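Local coordinates for protein L-lactate dehydrogenase (Trichomonas vaginalis, PDB 4UUL) that probably catalyses the NAD-dependent interconversion of 2-oxoacids and L-2-hydroxyacids, with pyruvate and L-lactate or oxaloacetate and L-malate as substrate pairs, at residues 19-24 / 50-55; 80-85 / 250-255; 230-233 / 239-242; 277-280 / 286-289. The protein carries 1 engineered substitution. All coordinates share one frame; numbering follows the deposited sequence.

Interaction 1 of 4, residues 19-24 / 50-55; sequences ILSHWI and TALTME
His22 reaches across to Glu55 and Leu52. Its NE2 lies 3.6 Å from Glu55 CB, which sits in the plane of the imidazole at the ring edge. CE1 meets Leu52 CD1 obliquely. Ser21 OG also faces the methyls of Leu52. Ser21 and Leu52 were each modelled in two conformers, so the exact spacing of both Leu52 contacts is doubtful. His22 CG stands beside the backbone N (chi1 -78°), and this swings the ring out toward the second helix. No hydrogen bond crosses between the segments.

The two helices belong to the NAD-binding Rossmann fold. Helix 15-25 follows the glycine-rich loop of residues 11-17. Both helices lie on the same side of strand 35-40, which Ser21 touches at Leu37 and Thr53 at Leu39. They run nearly parallel, with segment axes 10.6 Å apart at an angle of 23°.

Several polar groups have partners outside the two segments. His22 ND1 bonds to Tyr18 O, and Ser21 OG bonds to Gly17 O and Tyr18 O. Glu55 OE2 pairs with Tyr18 OH, while Glu55 OE1 crosses the dimer interface to Ala241 N and Ser243 OG of the second subunit.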
loop_
_atom_site.group_PDB
_atom_site.type_symbol
_atom_site.label_atom_id
_atom_site.label_comp_id
_atom_site.label_asym_id
_atom_site.label_seq_id
_atom_site.Cartn_x
_atom_site.Cartn_y
_atom_site.Cartn_z
ATOM N N ILE B 19 1.703 5.853 0.437
ATOM C CA ILE B 19 1.007 4.614 0.158
ATOM C C ILE B 19 0.170 4.745 -1.138
ATOM O O ILE B 19 0.101 3.828 -1.951
ATOM C CB ILE B 19 0.143 4.128 1.364
ATOM C CG1 ILE B 19 1.008 3.950 2.602
ATOM C CG2 ILE B 19 -0.620 2.883 1.013
ATOM C CD1 ILE B 19 0.262 3.737 3.872
ATOM N N LEU B 20 -0.577 5.841 -1.213
ATOM C CA LEU B 20 -1.433 6.065 -2.357
ATOM C C LEU B 20 -0.691 6.043 -3.687
ATOM O O LEU B 20 -1.157 5.461 -4.664
ATOM C CB LEU B 20 -2.148 7.390 -2.134
ATOM C CG LEU B 20 -3.191 7.866 -3.083
ATOM C CD1 LEU B 20 -4.359 6.867 -3.190
ATOM C CD2 LEU B 20 -3.686 9.273 -2.630
ATOM N N SER B 21 0.431 6.724 -3.730
ATOM C CA SER B 21 1.212 6.740 -4.954
ATOM C C SER B 21 1.646 5.350 -5.370
ATOM O O SER B 21 1.508 5.005 -6.530
ATOM C CB SER B 21 2.419 7.671 -4.833
ATOM O OG SER B 21 3.300 7.255 -3.800
ATOM N N HIS B 22 2.138 4.557 -4.427
ATOM C CA HIS B 22 2.542 3.207 -4.792
ATOM C C HIS B 22 1.359 2.326 -5.216
ATOM O O HIS B 22 1.447 1.558 -6.169
ATOM C CB HIS B 22 3.302 2.550 -3.639
ATOM C CG HIS B 22 4.730 2.978 -3.499
ATOM N ND1 HIS B 22 5.117 4.101 -2.815
ATOM C CD2 HIS B 22 5.876 2.414 -3.965
ATOM C CE1 HIS B 22 6.436 4.224 -2.896
ATOM N NE2 HIS B 22 6.909 3.219 -3.591
ATOM N N TRP B 23 0.246 2.496 -4.535
ATOM C CA TRP B 23 -0.924 1.687 -4.802
ATOM C C TRP B 23 -1.431 1.996 -6.197
ATOM O O TRP B 23 -1.701 1.102 -6.990
ATOM C CB TRP B 23 -1.970 1.947 -3.732
ATOM C CG TRP B 23 -2.926 0.787 -3.443
ATOM C CD1 TRP B 23 -3.187 -0.276 -4.250
ATOM C CD2 TRP B 23 -3.675 0.556 -2.236
ATOM N NE1 TRP B 23 -4.120 -1.112 -3.663
ATOM C CE2 TRP B 23 -4.413 -0.636 -2.414
ATOM C CE3 TRP B 23 -3.792 1.238 -1.036
ATOM C CZ2 TRP B 23 -5.240 -1.156 -1.429
ATOM C CZ3 TRP B 23 -4.622 0.721 -0.063
ATOM C CH2 TRP B 23 -5.337 -0.453 -0.268
ATOM N N ILE B 24 -1.515 3.270 -6.526
ATOM C CA ILE B 24 -1.944 3.678 -7.865
ATOM C C ILE B 24 -0.943 3.198 -8.934
ATOM O O ILE B 24 -1.325 2.676 -9.993
ATOM C CB ILE B 24 -2.137 5.196 -7.940
ATOM C CG1 ILE B 24 -3.359 5.580 -7.077
ATOM C CG2 ILE B 24 -2.389 5.645 -9.389
ATOM C CD1 ILE B 24 -3.513 7.021 -6.836
ATOM N N THR B 50 11.464 13.353 -2.756
ATOM C CA THR B 50 12.481 12.709 -3.553
ATOM C C THR B 50 12.628 11.243 -3.116
ATOM O O THR B 50 12.722 10.342 -3.963
ATOM C CB THR B 50 13.794 13.453 -3.479
ATOM O OG1 THR B 50 13.615 14.747 -4.067
ATOM C CG2 THR B 50 14.891 12.707 -4.238
ATOM N N ALA B 51 12.646 11.000 -1.803
ATOM C CA ALA B 51 12.703 9.630 -1.309
ATOM C C ALA B 51 11.535 8.796 -1.831
ATOM O O ALA B 51 11.718 7.638 -2.199
ATOM C CB ALA B 51 12.725 9.588 0.209
ATOM N N LEU B 52 10.330 9.351 -1.833
ATOM C CA LEU B 52 9.153 8.648 -2.373
ATOM C C LEU B 52 9.399 8.268 -3.827
ATOM O O LEU B 52 9.170 7.147 -4.228
ATOM C CB LEU B 52 7.850 9.465 -2.213
ATOM C CG LEU B 52 6.729 9.068 -3.203
ATOM C CD1 LEU B 52 6.295 7.694 -2.906
ATOM C CD2 LEU B 52 5.548 10.025 -3.042
ATOM N N THR B 53 9.843 9.228 -4.632
ATOM C CA THR B 53 10.016 8.933 -6.041
ATOM C C THR B 53 11.091 7.890 -6.268
ATOM O O THR B 53 10.991 7.087 -7.203
ATOM C CB THR B 53 10.238 10.160 -6.916
ATOM O OG1 THR B 53 11.470 10.775 -6.592
ATOM C CG2 THR B 53 9.090 11.148 -6.745
ATOM N N MET B 54 12.113 7.876 -5.420
ATOM C CA MET B 54 13.152 6.861 -5.572
ATOM C C MET B 54 12.546 5.467 -5.313
ATOM O O MET B 54 12.903 4.482 -5.996
ATOM C CB MET B 54 14.228 7.140 -4.580
ATOM C CG MET B 54 15.120 8.293 -4.947
ATOM S SD MET B 54 16.245 8.801 -3.590
ATOM C CE MET B 54 17.600 7.683 -3.817
ATOM N N GLU B 55 11.679 5.334 -4.314
ATOM C CA GLU B 55 11.014 4.057 -4.094
ATOM C C GLU B 55 10.073 3.694 -5.197
ATOM O O GLU B 55 10.027 2.500 -5.590
ATOM C CB GLU B 55 10.352 3.958 -2.731
ATOM C CG GLU B 55 11.365 3.848 -1.616
ATOM C CD GLU B 55 10.736 3.302 -0.368
ATOM O OE1 GLU B 55 10.426 2.080 -0.331
ATOM O OE2 GLU B 55 10.485 4.093 0.579
#

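Interaction 2 of 4, residues 80-85 / 250-255; sequences IDCAFL and QHMKAW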
loop_
_atom_site.group_PDB
_atom_site.type_symbol
_atom_site.label_atom_id
_atom_site.label_comp_id
_atom_site.label_asym_id
_atom_site.label_seq_id
_atom_site.Cartn_x
_atom_site.Cartn_y
_atom_site.Cartn_z
ATOM N N ILE B 80 -4.345 17.329 -15.685
ATOM C CA ILE B 80 -4.684 16.163 -14.885
ATOM C C ILE B 80 -6.073 15.615 -15.190
ATOM O O ILE B 80 -6.992 16.377 -15.490
ATOM C CB ILE B 80 -4.457 16.389 -13.378
ATOM C CG1 ILE B 80 -5.347 17.522 -12.843
ATOM C CG2 ILE B 80 -2.967 16.634 -13.120
ATOM C CD1 ILE B 80 -5.379 17.565 -11.348
ATOM N N ASP B 81 -6.224 14.295 -15.052
ATOM C CA ASP B 81 -7.488 13.564 -15.182
ATOM C C ASP B 81 -8.223 13.372 -13.838
ATOM O O ASP B 81 -9.433 13.312 -13.781
ATOM C CB ASP B 81 -7.223 12.186 -15.774
ATOM C CG ASP B 81 -6.729 12.279 -17.206
ATOM O OD1 ASP B 81 -7.537 12.594 -18.094
ATOM O OD2 ASP B 81 -5.542 12.046 -17.422
ATOM N N CYS B 82 -7.465 13.247 -12.768
ATOM C CA CYS B 82 -8.063 13.163 -11.434
ATOM C C CYS B 82 -7.090 13.690 -10.359
ATOM O O CYS B 82 -5.887 13.835 -10.626
ATOM C CB CYS B 82 -8.628 11.773 -11.095
ATOM S SG CYS B 82 -7.375 10.510 -10.856
ATOM N N ALA B 83 -7.626 13.998 -9.177
ATOM C CA ALA B 83 -6.847 14.541 -8.120
ATOM C C ALA B 83 -7.313 14.013 -6.798
ATOM O O ALA B 83 -8.508 13.922 -6.501
ATOM C CB ALA B 83 -6.986 16.076 -8.094
ATOM N N PHE B 84 -6.329 13.692 -5.956
ATOM C CA PHE B 84 -6.526 13.331 -4.555
ATOM C C PHE B 84 -6.013 14.519 -3.733
ATOM O O PHE B 84 -4.793 14.710 -3.588
ATOM C CB PHE B 84 -5.753 12.065 -4.223
ATOM C CG PHE B 84 -6.262 10.839 -4.927
ATOM C CD1 PHE B 84 -5.837 10.510 -6.211
ATOM C CD2 PHE B 84 -7.167 10.003 -4.293
ATOM C CE1 PHE B 84 -6.296 9.387 -6.835
ATOM C CE2 PHE B 84 -7.612 8.844 -4.957
ATOM C CZ PHE B 84 -7.159 8.556 -6.219
ATOM N N LEU B 85 -6.963 15.325 -3.226
ATOM C CA LEU B 85 -6.596 16.540 -2.464
ATOM C C LEU B 85 -6.469 16.127 -1.003
ATOM O O LEU B 85 -7.413 16.244 -0.193
ATOM C CB LEU B 85 -7.607 17.651 -2.675
ATOM C CG LEU B 85 -7.730 18.162 -4.081
ATOM C CD1 LEU B 85 -8.638 19.349 -4.116
ATOM C CD2 LEU B 85 -6.436 18.458 -4.815
ATOM N N GLN B 250 -10.777 3.332 -3.357
ATOM C CA GLN B 250 -12.080 2.708 -3.548
ATOM C C GLN B 250 -13.107 3.715 -4.126
ATOM O O GLN B 250 -13.813 3.451 -5.102
ATOM C CB GLN B 250 -12.567 2.180 -2.206
ATOM C CG GLN B 250 -13.924 1.509 -2.252
ATOM C CD GLN B 250 -14.234 0.773 -0.984
ATOM O OE1 GLN B 250 -13.627 1.021 0.082
ATOM N NE2 GLN B 250 -15.180 -0.137 -1.059
ATOM N N HIS B 251 -13.138 4.912 -3.563
ATOM C CA HIS B 251 -14.030 5.956 -4.044
ATOM C C HIS B 251 -13.662 6.362 -5.450
ATOM O O HIS B 251 -14.523 6.417 -6.338
ATOM C CB HIS B 251 -13.923 7.157 -3.084
ATOM C CG HIS B 251 -14.737 8.361 -3.451
ATOM N ND1 HIS B 251 -15.573 9.003 -2.567
ATOM C CD2 HIS B 251 -14.744 9.126 -4.584
ATOM C CE1 HIS B 251 -16.088 10.063 -3.134
ATOM N NE2 HIS B 251 -15.592 10.181 -4.356
ATOM N N MET B 252 -12.387 6.673 -5.692
ATOM C CA MET B 252 -11.991 7.123 -7.021
ATOM C C MET B 252 -12.234 6.041 -8.083
ATOM O O MET B 252 -12.686 6.361 -9.181
ATOM C CB MET B 252 -10.552 7.595 -7.033
ATOM C CG MET B 252 -10.160 8.280 -8.358
ATOM S SD MET B 252 -10.943 9.878 -8.623
ATOM C CE MET B 252 -9.844 10.922 -7.630
ATOM N N LYS B 253 -11.925 4.786 -7.782
ATOM C CA LYS B 253 -12.130 3.735 -8.754
ATOM C C LYS B 253 -13.609 3.585 -9.109
ATOM O O LYS B 253 -13.967 3.410 -10.284
ATOM C CB LYS B 253 -11.538 2.429 -8.197
ATOM C CG LYS B 253 -11.439 1.319 -9.238
ATOM C CD LYS B 253 -10.846 0.073 -8.643
ATOM C CE LYS B 253 -10.652 -0.996 -9.685
ATOM N NZ LYS B 253 -9.821 -2.091 -9.107
ATOM N N ALA B 254 -14.472 3.674 -8.098
ATOM C CA ALA B 254 -15.910 3.647 -8.342
ATOM C C ALA B 254 -16.342 4.859 -9.198
ATOM O O ALA B 254 -17.139 4.709 -10.122
ATOM C CB ALA B 254 -16.661 3.674 -7.050
ATOM N N TRP B 255 -15.828 6.032 -8.878
ATOM C CA TRP B 255 -16.153 7.257 -9.609
ATOM C C TRP B 255 -15.735 7.175 -11.064
ATOM O O TRP B 255 -16.411 7.688 -11.964
ATOM C CB TRP B 255 -15.495 8.454 -8.917
ATOM C CG TRP B 255 -16.012 9.784 -9.295
ATOM C CD1 TRP B 255 -17.088 10.087 -10.077
ATOM C CD2 TRP B 255 -15.465 11.032 -8.845
ATOM N NE1 TRP B 255 -17.221 11.464 -10.146
ATOM C CE2 TRP B 255 -16.272 12.055 -9.374
ATOM C CE3 TRP B 255 -14.378 11.371 -8.033
ATOM C CZ2 TRP B 255 -16.028 13.395 -9.105
ATOM C CZ3 TRP B 255 -14.120 12.706 -7.768
ATOM C CH2 TRP B 255 -14.956 13.708 -8.304
#
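Met252 and Phe84 form an apolar, Met-aromatic contact that joins the two domains. Strand 82-85 is a central strand of the parallel Rossmann sheet. Helix 242-257 comes from the C-terminal alpha/beta domain and lies against that sheet. The strand and helix segments run close to antiparallel, at 158°.

Met252 does most of the touching. Its CG is anti to the backbone N (chi1 -171°), and the chain then bends at both later torsions. This folds the terminal methyl over one face of the Phe84 ring. Met252 CE is 3.9 Å from the centroid of the Phe84 ring and 14° off its normal, a CH-pi contact. The sulfur stands farther off: Met252 SD is 5.2 Å from the same centroid and takes an oblique position. The base of the side chain also contributes, with Met252 CB 3.6 Å from Phe84 CZ. The phenyl ring is therefore touched at the face by the methyl and at its far end by the start of the same chain. The methyl also meets the strand itself. Met252 CE lies 3.8 Å from Cys82 CB and 3.5 Å from Ala83 O.

Strand 82-85 runs between strands 5-10 and 124-127. Cys82 shares backbone hydrogen bonds with Leu8, and Ala83 with Lys124. Val7 packs on Cys82 and Phe84, while Leu126 packs on Phe84 and Met252. On the helix, His251 NE2 bonds to Ser152 OG, and Lys253 forms a salt bridge with Glu28, just beyond helix 15-25.

Interaction 3 of 4, residues 230-233 / 239-242; sequences WDIL and TSAA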
loop_
_atom_site.group_PDB
_atom_site.type_symbol
_atom_site.label_atom_id
_atom_site.label_comp_id
_atom_site.label_asym_id
_atom_site.label_seq_id
_atom_site.Cartn_x
_atom_site.Cartn_y
_atom_site.Cartn_z
ATOM N N TRP B 230 -9.177 8.620 17.095
ATOM C CA TRP B 230 -8.386 9.022 18.241
ATOM C C TRP B 230 -7.734 7.781 18.881
ATOM O O TRP B 230 -6.580 7.795 19.316
ATOM C CB TRP B 230 -9.298 9.776 19.208
ATOM C CG TRP B 230 -8.647 10.115 20.467
ATOM C CD1 TRP B 230 -7.966 11.251 20.762
ATOM C CD2 TRP B 230 -8.588 9.291 21.626
ATOM N NE1 TRP B 230 -7.491 11.188 22.048
ATOM C CE2 TRP B 230 -7.862 9.991 22.597
ATOM C CE3 TRP B 230 -9.090 8.024 21.937
ATOM C CZ2 TRP B 230 -7.619 9.468 23.854
ATOM C CZ3 TRP B 230 -8.852 7.508 23.187
ATOM C CH2 TRP B 230 -8.120 8.216 24.124
ATOM N N ASP B 231 -8.480 6.685 18.879
ATOM C CA ASP B 231 -8.021 5.429 19.438
ATOM C C ASP B 231 -6.798 4.898 18.626
ATOM O O ASP B 231 -5.819 4.369 19.195
ATOM C CB ASP B 231 -9.220 4.479 19.405
ATOM C CG ASP B 231 -9.203 3.459 20.491
ATOM O OD1 ASP B 231 -8.311 3.516 21.359
ATOM O OD2 ASP B 231 -10.098 2.577 20.474
ATOM N N ILE B 232 -6.826 5.044 17.314
ATOM C CA ILE B 232 -5.667 4.649 16.525
ATOM C C ILE B 232 -4.465 5.551 16.773
ATOM O O ILE B 232 -3.341 5.069 16.917
ATOM C CB ILE B 232 -6.051 4.589 15.053
ATOM C CG1 ILE B 232 -6.921 3.371 14.826
ATOM C CG2 ILE B 232 -4.820 4.510 14.157
ATOM C CD1 ILE B 232 -7.671 3.427 13.541
ATOM N N LEU B 233 -4.695 6.850 16.833
ATOM C CA LEU B 233 -3.617 7.773 17.102
ATOM C C LEU B 233 -2.984 7.489 18.483
ATOM O O LEU B 233 -1.785 7.499 18.611
ATOM C CB LEU B 233 -4.159 9.198 17.056
ATOM C CG LEU B 233 -3.208 10.318 17.469
ATOM C CD1 LEU B 233 -2.049 10.490 16.497
ATOM C CD2 LEU B 233 -4.005 11.609 17.606
ATOM N N THR B 239 -1.717 9.545 13.005
ATOM C CA THR B 239 -3.075 9.279 12.495
ATOM C C THR B 239 -3.071 8.196 11.444
ATOM O O THR B 239 -2.032 7.826 10.952
ATOM C CB THR B 239 -3.703 10.544 11.902
ATOM O OG1 THR B 239 -2.884 11.036 10.843
ATOM C CG2 THR B 239 -3.803 11.612 12.954
ATOM N N SER B 240 -4.262 7.728 11.098
ATOM C CA SER B 240 -4.422 6.666 10.126
ATOM C C SER B 240 -3.881 7.096 8.760
ATOM O O SER B 240 -3.847 8.283 8.415
ATOM C CB SER B 240 -5.889 6.238 10.043
ATOM O OG SER B 240 -6.337 5.628 11.258
ATOM N N ALA B 241 -3.436 6.110 8.005
ATOM C CA ALA B 241 -2.876 6.347 6.676
ATOM C C ALA B 241 -3.329 5.281 5.670
ATOM O O ALA B 241 -3.901 5.588 4.629
ATOM C CB ALA B 241 -1.383 6.477 6.736
ATOM N N ALA B 242 -3.076 4.003 5.965
ATOM C CA ALA B 242 -3.500 2.952 5.077
ATOM C C ALA B 242 -5.002 2.897 4.907
ATOM O O ALA B 242 -5.467 2.686 3.793
ATOM C CB ALA B 242 -2.981 1.614 5.536
#
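Thr239 meets Leu233 where the chain turns back from helix 214-236 toward helix 242-257. Their CA atoms are 4.9 Å apart, and the side chains of Leu233 and Thr239 run alongside each other in the same direction. With Leu233 CG anti to the backbone N (chi1 173°), CD1 is carried to the start of the loop. This one branch of the leucine makes the contact: Leu233 CD1 is 3.6 Å from Thr239 N. The same methyl is 4.1 Å from Thr239 CG2. The carbonyl of Thr239 accepts a bond from Arg236 NE, which ties the loop to the end of helix 214-236. The Thr239 side chain is also about 6 Å from that of Ile16, which contacts NADH in another structure of this protein.

Ser240 follows. Its OG faces Ile232, near both the CD1 and CG2 methyls. The Ser240 OG to Ile232 CD1 distance is 3.4 Å, but both side chains were modelled in two conformers, so the detail is doubtful.

Ala241 takes the N-cap position of helix 242-257, and Ala242 begins the helix. Ala241 O bonds to Thr245 OG1, and Ala242 N bonds to Tyr18 OH of the second subunit, so the start of the helix is bonded to the partner chain.

No hydrogen bond links the two segments. Van der Waals contact of leucine and isoleucine methyls joins them, while polar backbone atoms of the loop find their bonds elsewhere, in this chain and in the other subunit.

Interaction 4 of 4, residues 277-280 / 286-289; sequences YGIK and SFPC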
loop_
_atom_site.group_PDB
_atom_site.type_symbol
_atom_site.label_atom_id
_atom_site.label_comp_id
_atom_site.label_asym_id
_atom_site.label_seq_id
_atom_site.Cartn_x
_atom_site.Cartn_y
_atom_site.Cartn_z
ATOM N N TYR B 277 -34.141 13.305 -0.729
ATOM C CA TYR B 277 -34.009 13.227 0.738
ATOM C C TYR B 277 -34.168 14.568 1.451
ATOM O O TYR B 277 -33.892 14.695 2.644
ATOM C CB TYR B 277 -32.714 12.518 1.101
ATOM C CG TYR B 277 -32.711 11.107 0.550
ATOM C CD1 TYR B 277 -33.680 10.178 0.931
ATOM C CD2 TYR B 277 -31.753 10.705 -0.362
ATOM C CE1 TYR B 277 -33.736 8.910 0.362
ATOM C CE2 TYR B 277 -31.764 9.425 -0.900
ATOM C CZ TYR B 277 -32.745 8.520 -0.524
ATOM O OH TYR B 277 -32.825 7.244 -1.055
ATOM N N GLY B 278 -34.649 15.577 0.719
ATOM C CA GLY B 278 -34.996 16.833 1.348
ATOM C C GLY B 278 -33.800 17.681 1.750
ATOM O O GLY B 278 -33.894 18.469 2.711
ATOM N N ILE B 279 -32.697 17.557 1.021
ATOM C CA ILE B 279 -31.511 18.349 1.334
ATOM C C ILE B 279 -31.432 19.525 0.352
ATOM O O ILE B 279 -31.621 19.374 -0.843
ATOM C CB ILE B 279 -30.234 17.486 1.208
ATOM C CG1 ILE B 279 -30.400 16.173 1.969
ATOM C CG2 ILE B 279 -29.026 18.266 1.705
ATOM C CD1 ILE B 279 -30.761 16.286 3.404
ATOM N N LYS B 280 -31.161 20.686 0.895
ATOM C CA LYS B 280 -31.079 21.910 0.104
ATOM C C LYS B 280 -29.782 21.994 -0.712
ATOM O O LYS B 280 -28.699 21.711 -0.183
ATOM C CB LYS B 280 -31.145 23.083 1.048
ATOM C CG LYS B 280 -31.266 24.403 0.338
ATOM C CD LYS B 280 -31.219 25.591 1.279
ATOM C CE LYS B 280 -31.527 26.885 0.554
ATOM N NZ LYS B 280 -32.959 27.011 0.237
ATOM N N SER B 286 -22.713 14.129 2.192
ATOM C CA SER B 286 -22.575 12.716 1.923
ATOM C C SER B 286 -23.941 12.053 1.759
ATOM O O SER B 286 -24.847 12.228 2.593
ATOM C CB SER B 286 -21.784 12.031 3.046
ATOM O OG SER B 286 -21.584 10.669 2.708
ATOM N N PHE B 287 -24.104 11.383 0.627
ATOM C CA PHE B 287 -25.324 10.636 0.275
ATOM C C PHE B 287 -24.971 9.187 -0.025
ATOM O O PHE B 287 -23.825 8.904 -0.417
ATOM C CB PHE B 287 -25.929 11.164 -1.025
ATOM C CG PHE B 287 -26.664 12.500 -0.920
ATOM C CD1 PHE B 287 -27.965 12.560 -0.516
ATOM C CD2 PHE B 287 -26.034 13.679 -1.245
ATOM C CE1 PHE B 287 -28.662 13.741 -0.450
ATOM C CE2 PHE B 287 -26.728 14.891 -1.202
ATOM C CZ PHE B 287 -28.038 14.908 -0.833
ATOM N N PRO B 288 -25.967 8.298 0.072
ATOM C CA PRO B 288 -25.779 6.960 -0.518
ATOM C C PRO B 288 -25.781 7.071 -2.037
ATOM O O PRO B 288 -26.750 7.605 -2.628
ATOM C CB PRO B 288 -26.974 6.183 -0.008
ATOM C CG PRO B 288 -28.061 7.240 0.130
ATOM C CD PRO B 288 -27.337 8.548 0.542
ATOM N N CYS B 289 -24.702 6.621 -2.670
ATOM C CA CYS B 289 -24.524 6.784 -4.098
ATOM C C CYS B 289 -24.220 5.488 -4.822
ATOM O O CYS B 289 -23.672 4.530 -4.239
ATOM C CB CYS B 289 -23.382 7.772 -4.399
ATOM S SG CYS B 289 -23.699 9.478 -3.861
#
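Phe287 of strand 284-291 packs against the loop that leads into that strand, where it meets Ile279 and Tyr277. The strand is the middle one of the three-stranded antiparallel sheet in the C-terminal domain.

Ile279 makes the closest approach. Its CG1 is 3.8 Å from Phe287 CE1, and its CB is 4.0 Å from Phe287 CZ. The isoleucine comes at the ring obliquely, and the two side chains pass alongside, heading opposite ways. Ile279 CG1 stands beside the backbone N (chi1 -49°), and from there it meets the CE1 and CZ end of the phenyl ring. Phe287 CG is likewise beside its own backbone N (chi1 -75°), and its ring end comes nearer the loop than its base does.

The loop connects strands 265-270 and 284-291, and here it folds back over the second of them. Both of its touching side chains, Tyr277 and Ile279, set out toward the strand, and all the residues that meet are buried. No hydrogen bond crosses between the segments, so the join is made by apolar surfaces.

Tyr277 meets the same phenyl ring at the edge. Tyr277 CD2 lies near the Phe287 plane, 4.2 Å from Phe287 CD1. Farther along the tyrosine ring, Tyr277 CE2 is 4.4 Å from Pro288 CG, and the proline comes obliquely to it.

Phe287 shares backbone hydrogen bonds with Met267 on strand 265-270, and Pro288 with Val300 just past strand 297-299. The phenol is fixed from outside the two segments: Tyr277 OH bonds to Val300 O and Phe303 N. Its ring also packs edge-to-face with Trp183.

How the interactions relate
From the N terminus, interaction 1 closes first, pairing two helices of the Rossmann domain across 25 intervening residues. Interaction 2 then spans a long loop from strand 82-85 to helix 242-257 and so joins the two domains. Interaction 3 falls within that loop, at the turn between helices 214-236 and 242-257. Interaction 4 closes last, a short loop on the antiparallel sheet of the C-terminal domain. Interactions 1 and 2 touch: Ile24 CD1 is 3.7 Å from Phe84 CE1. Interactions 1 and 3 also touch, Ile19 CD1 being 3.9 Å from Ala242 N, and both reach the second subunit. Interaction 4 touches none of the others.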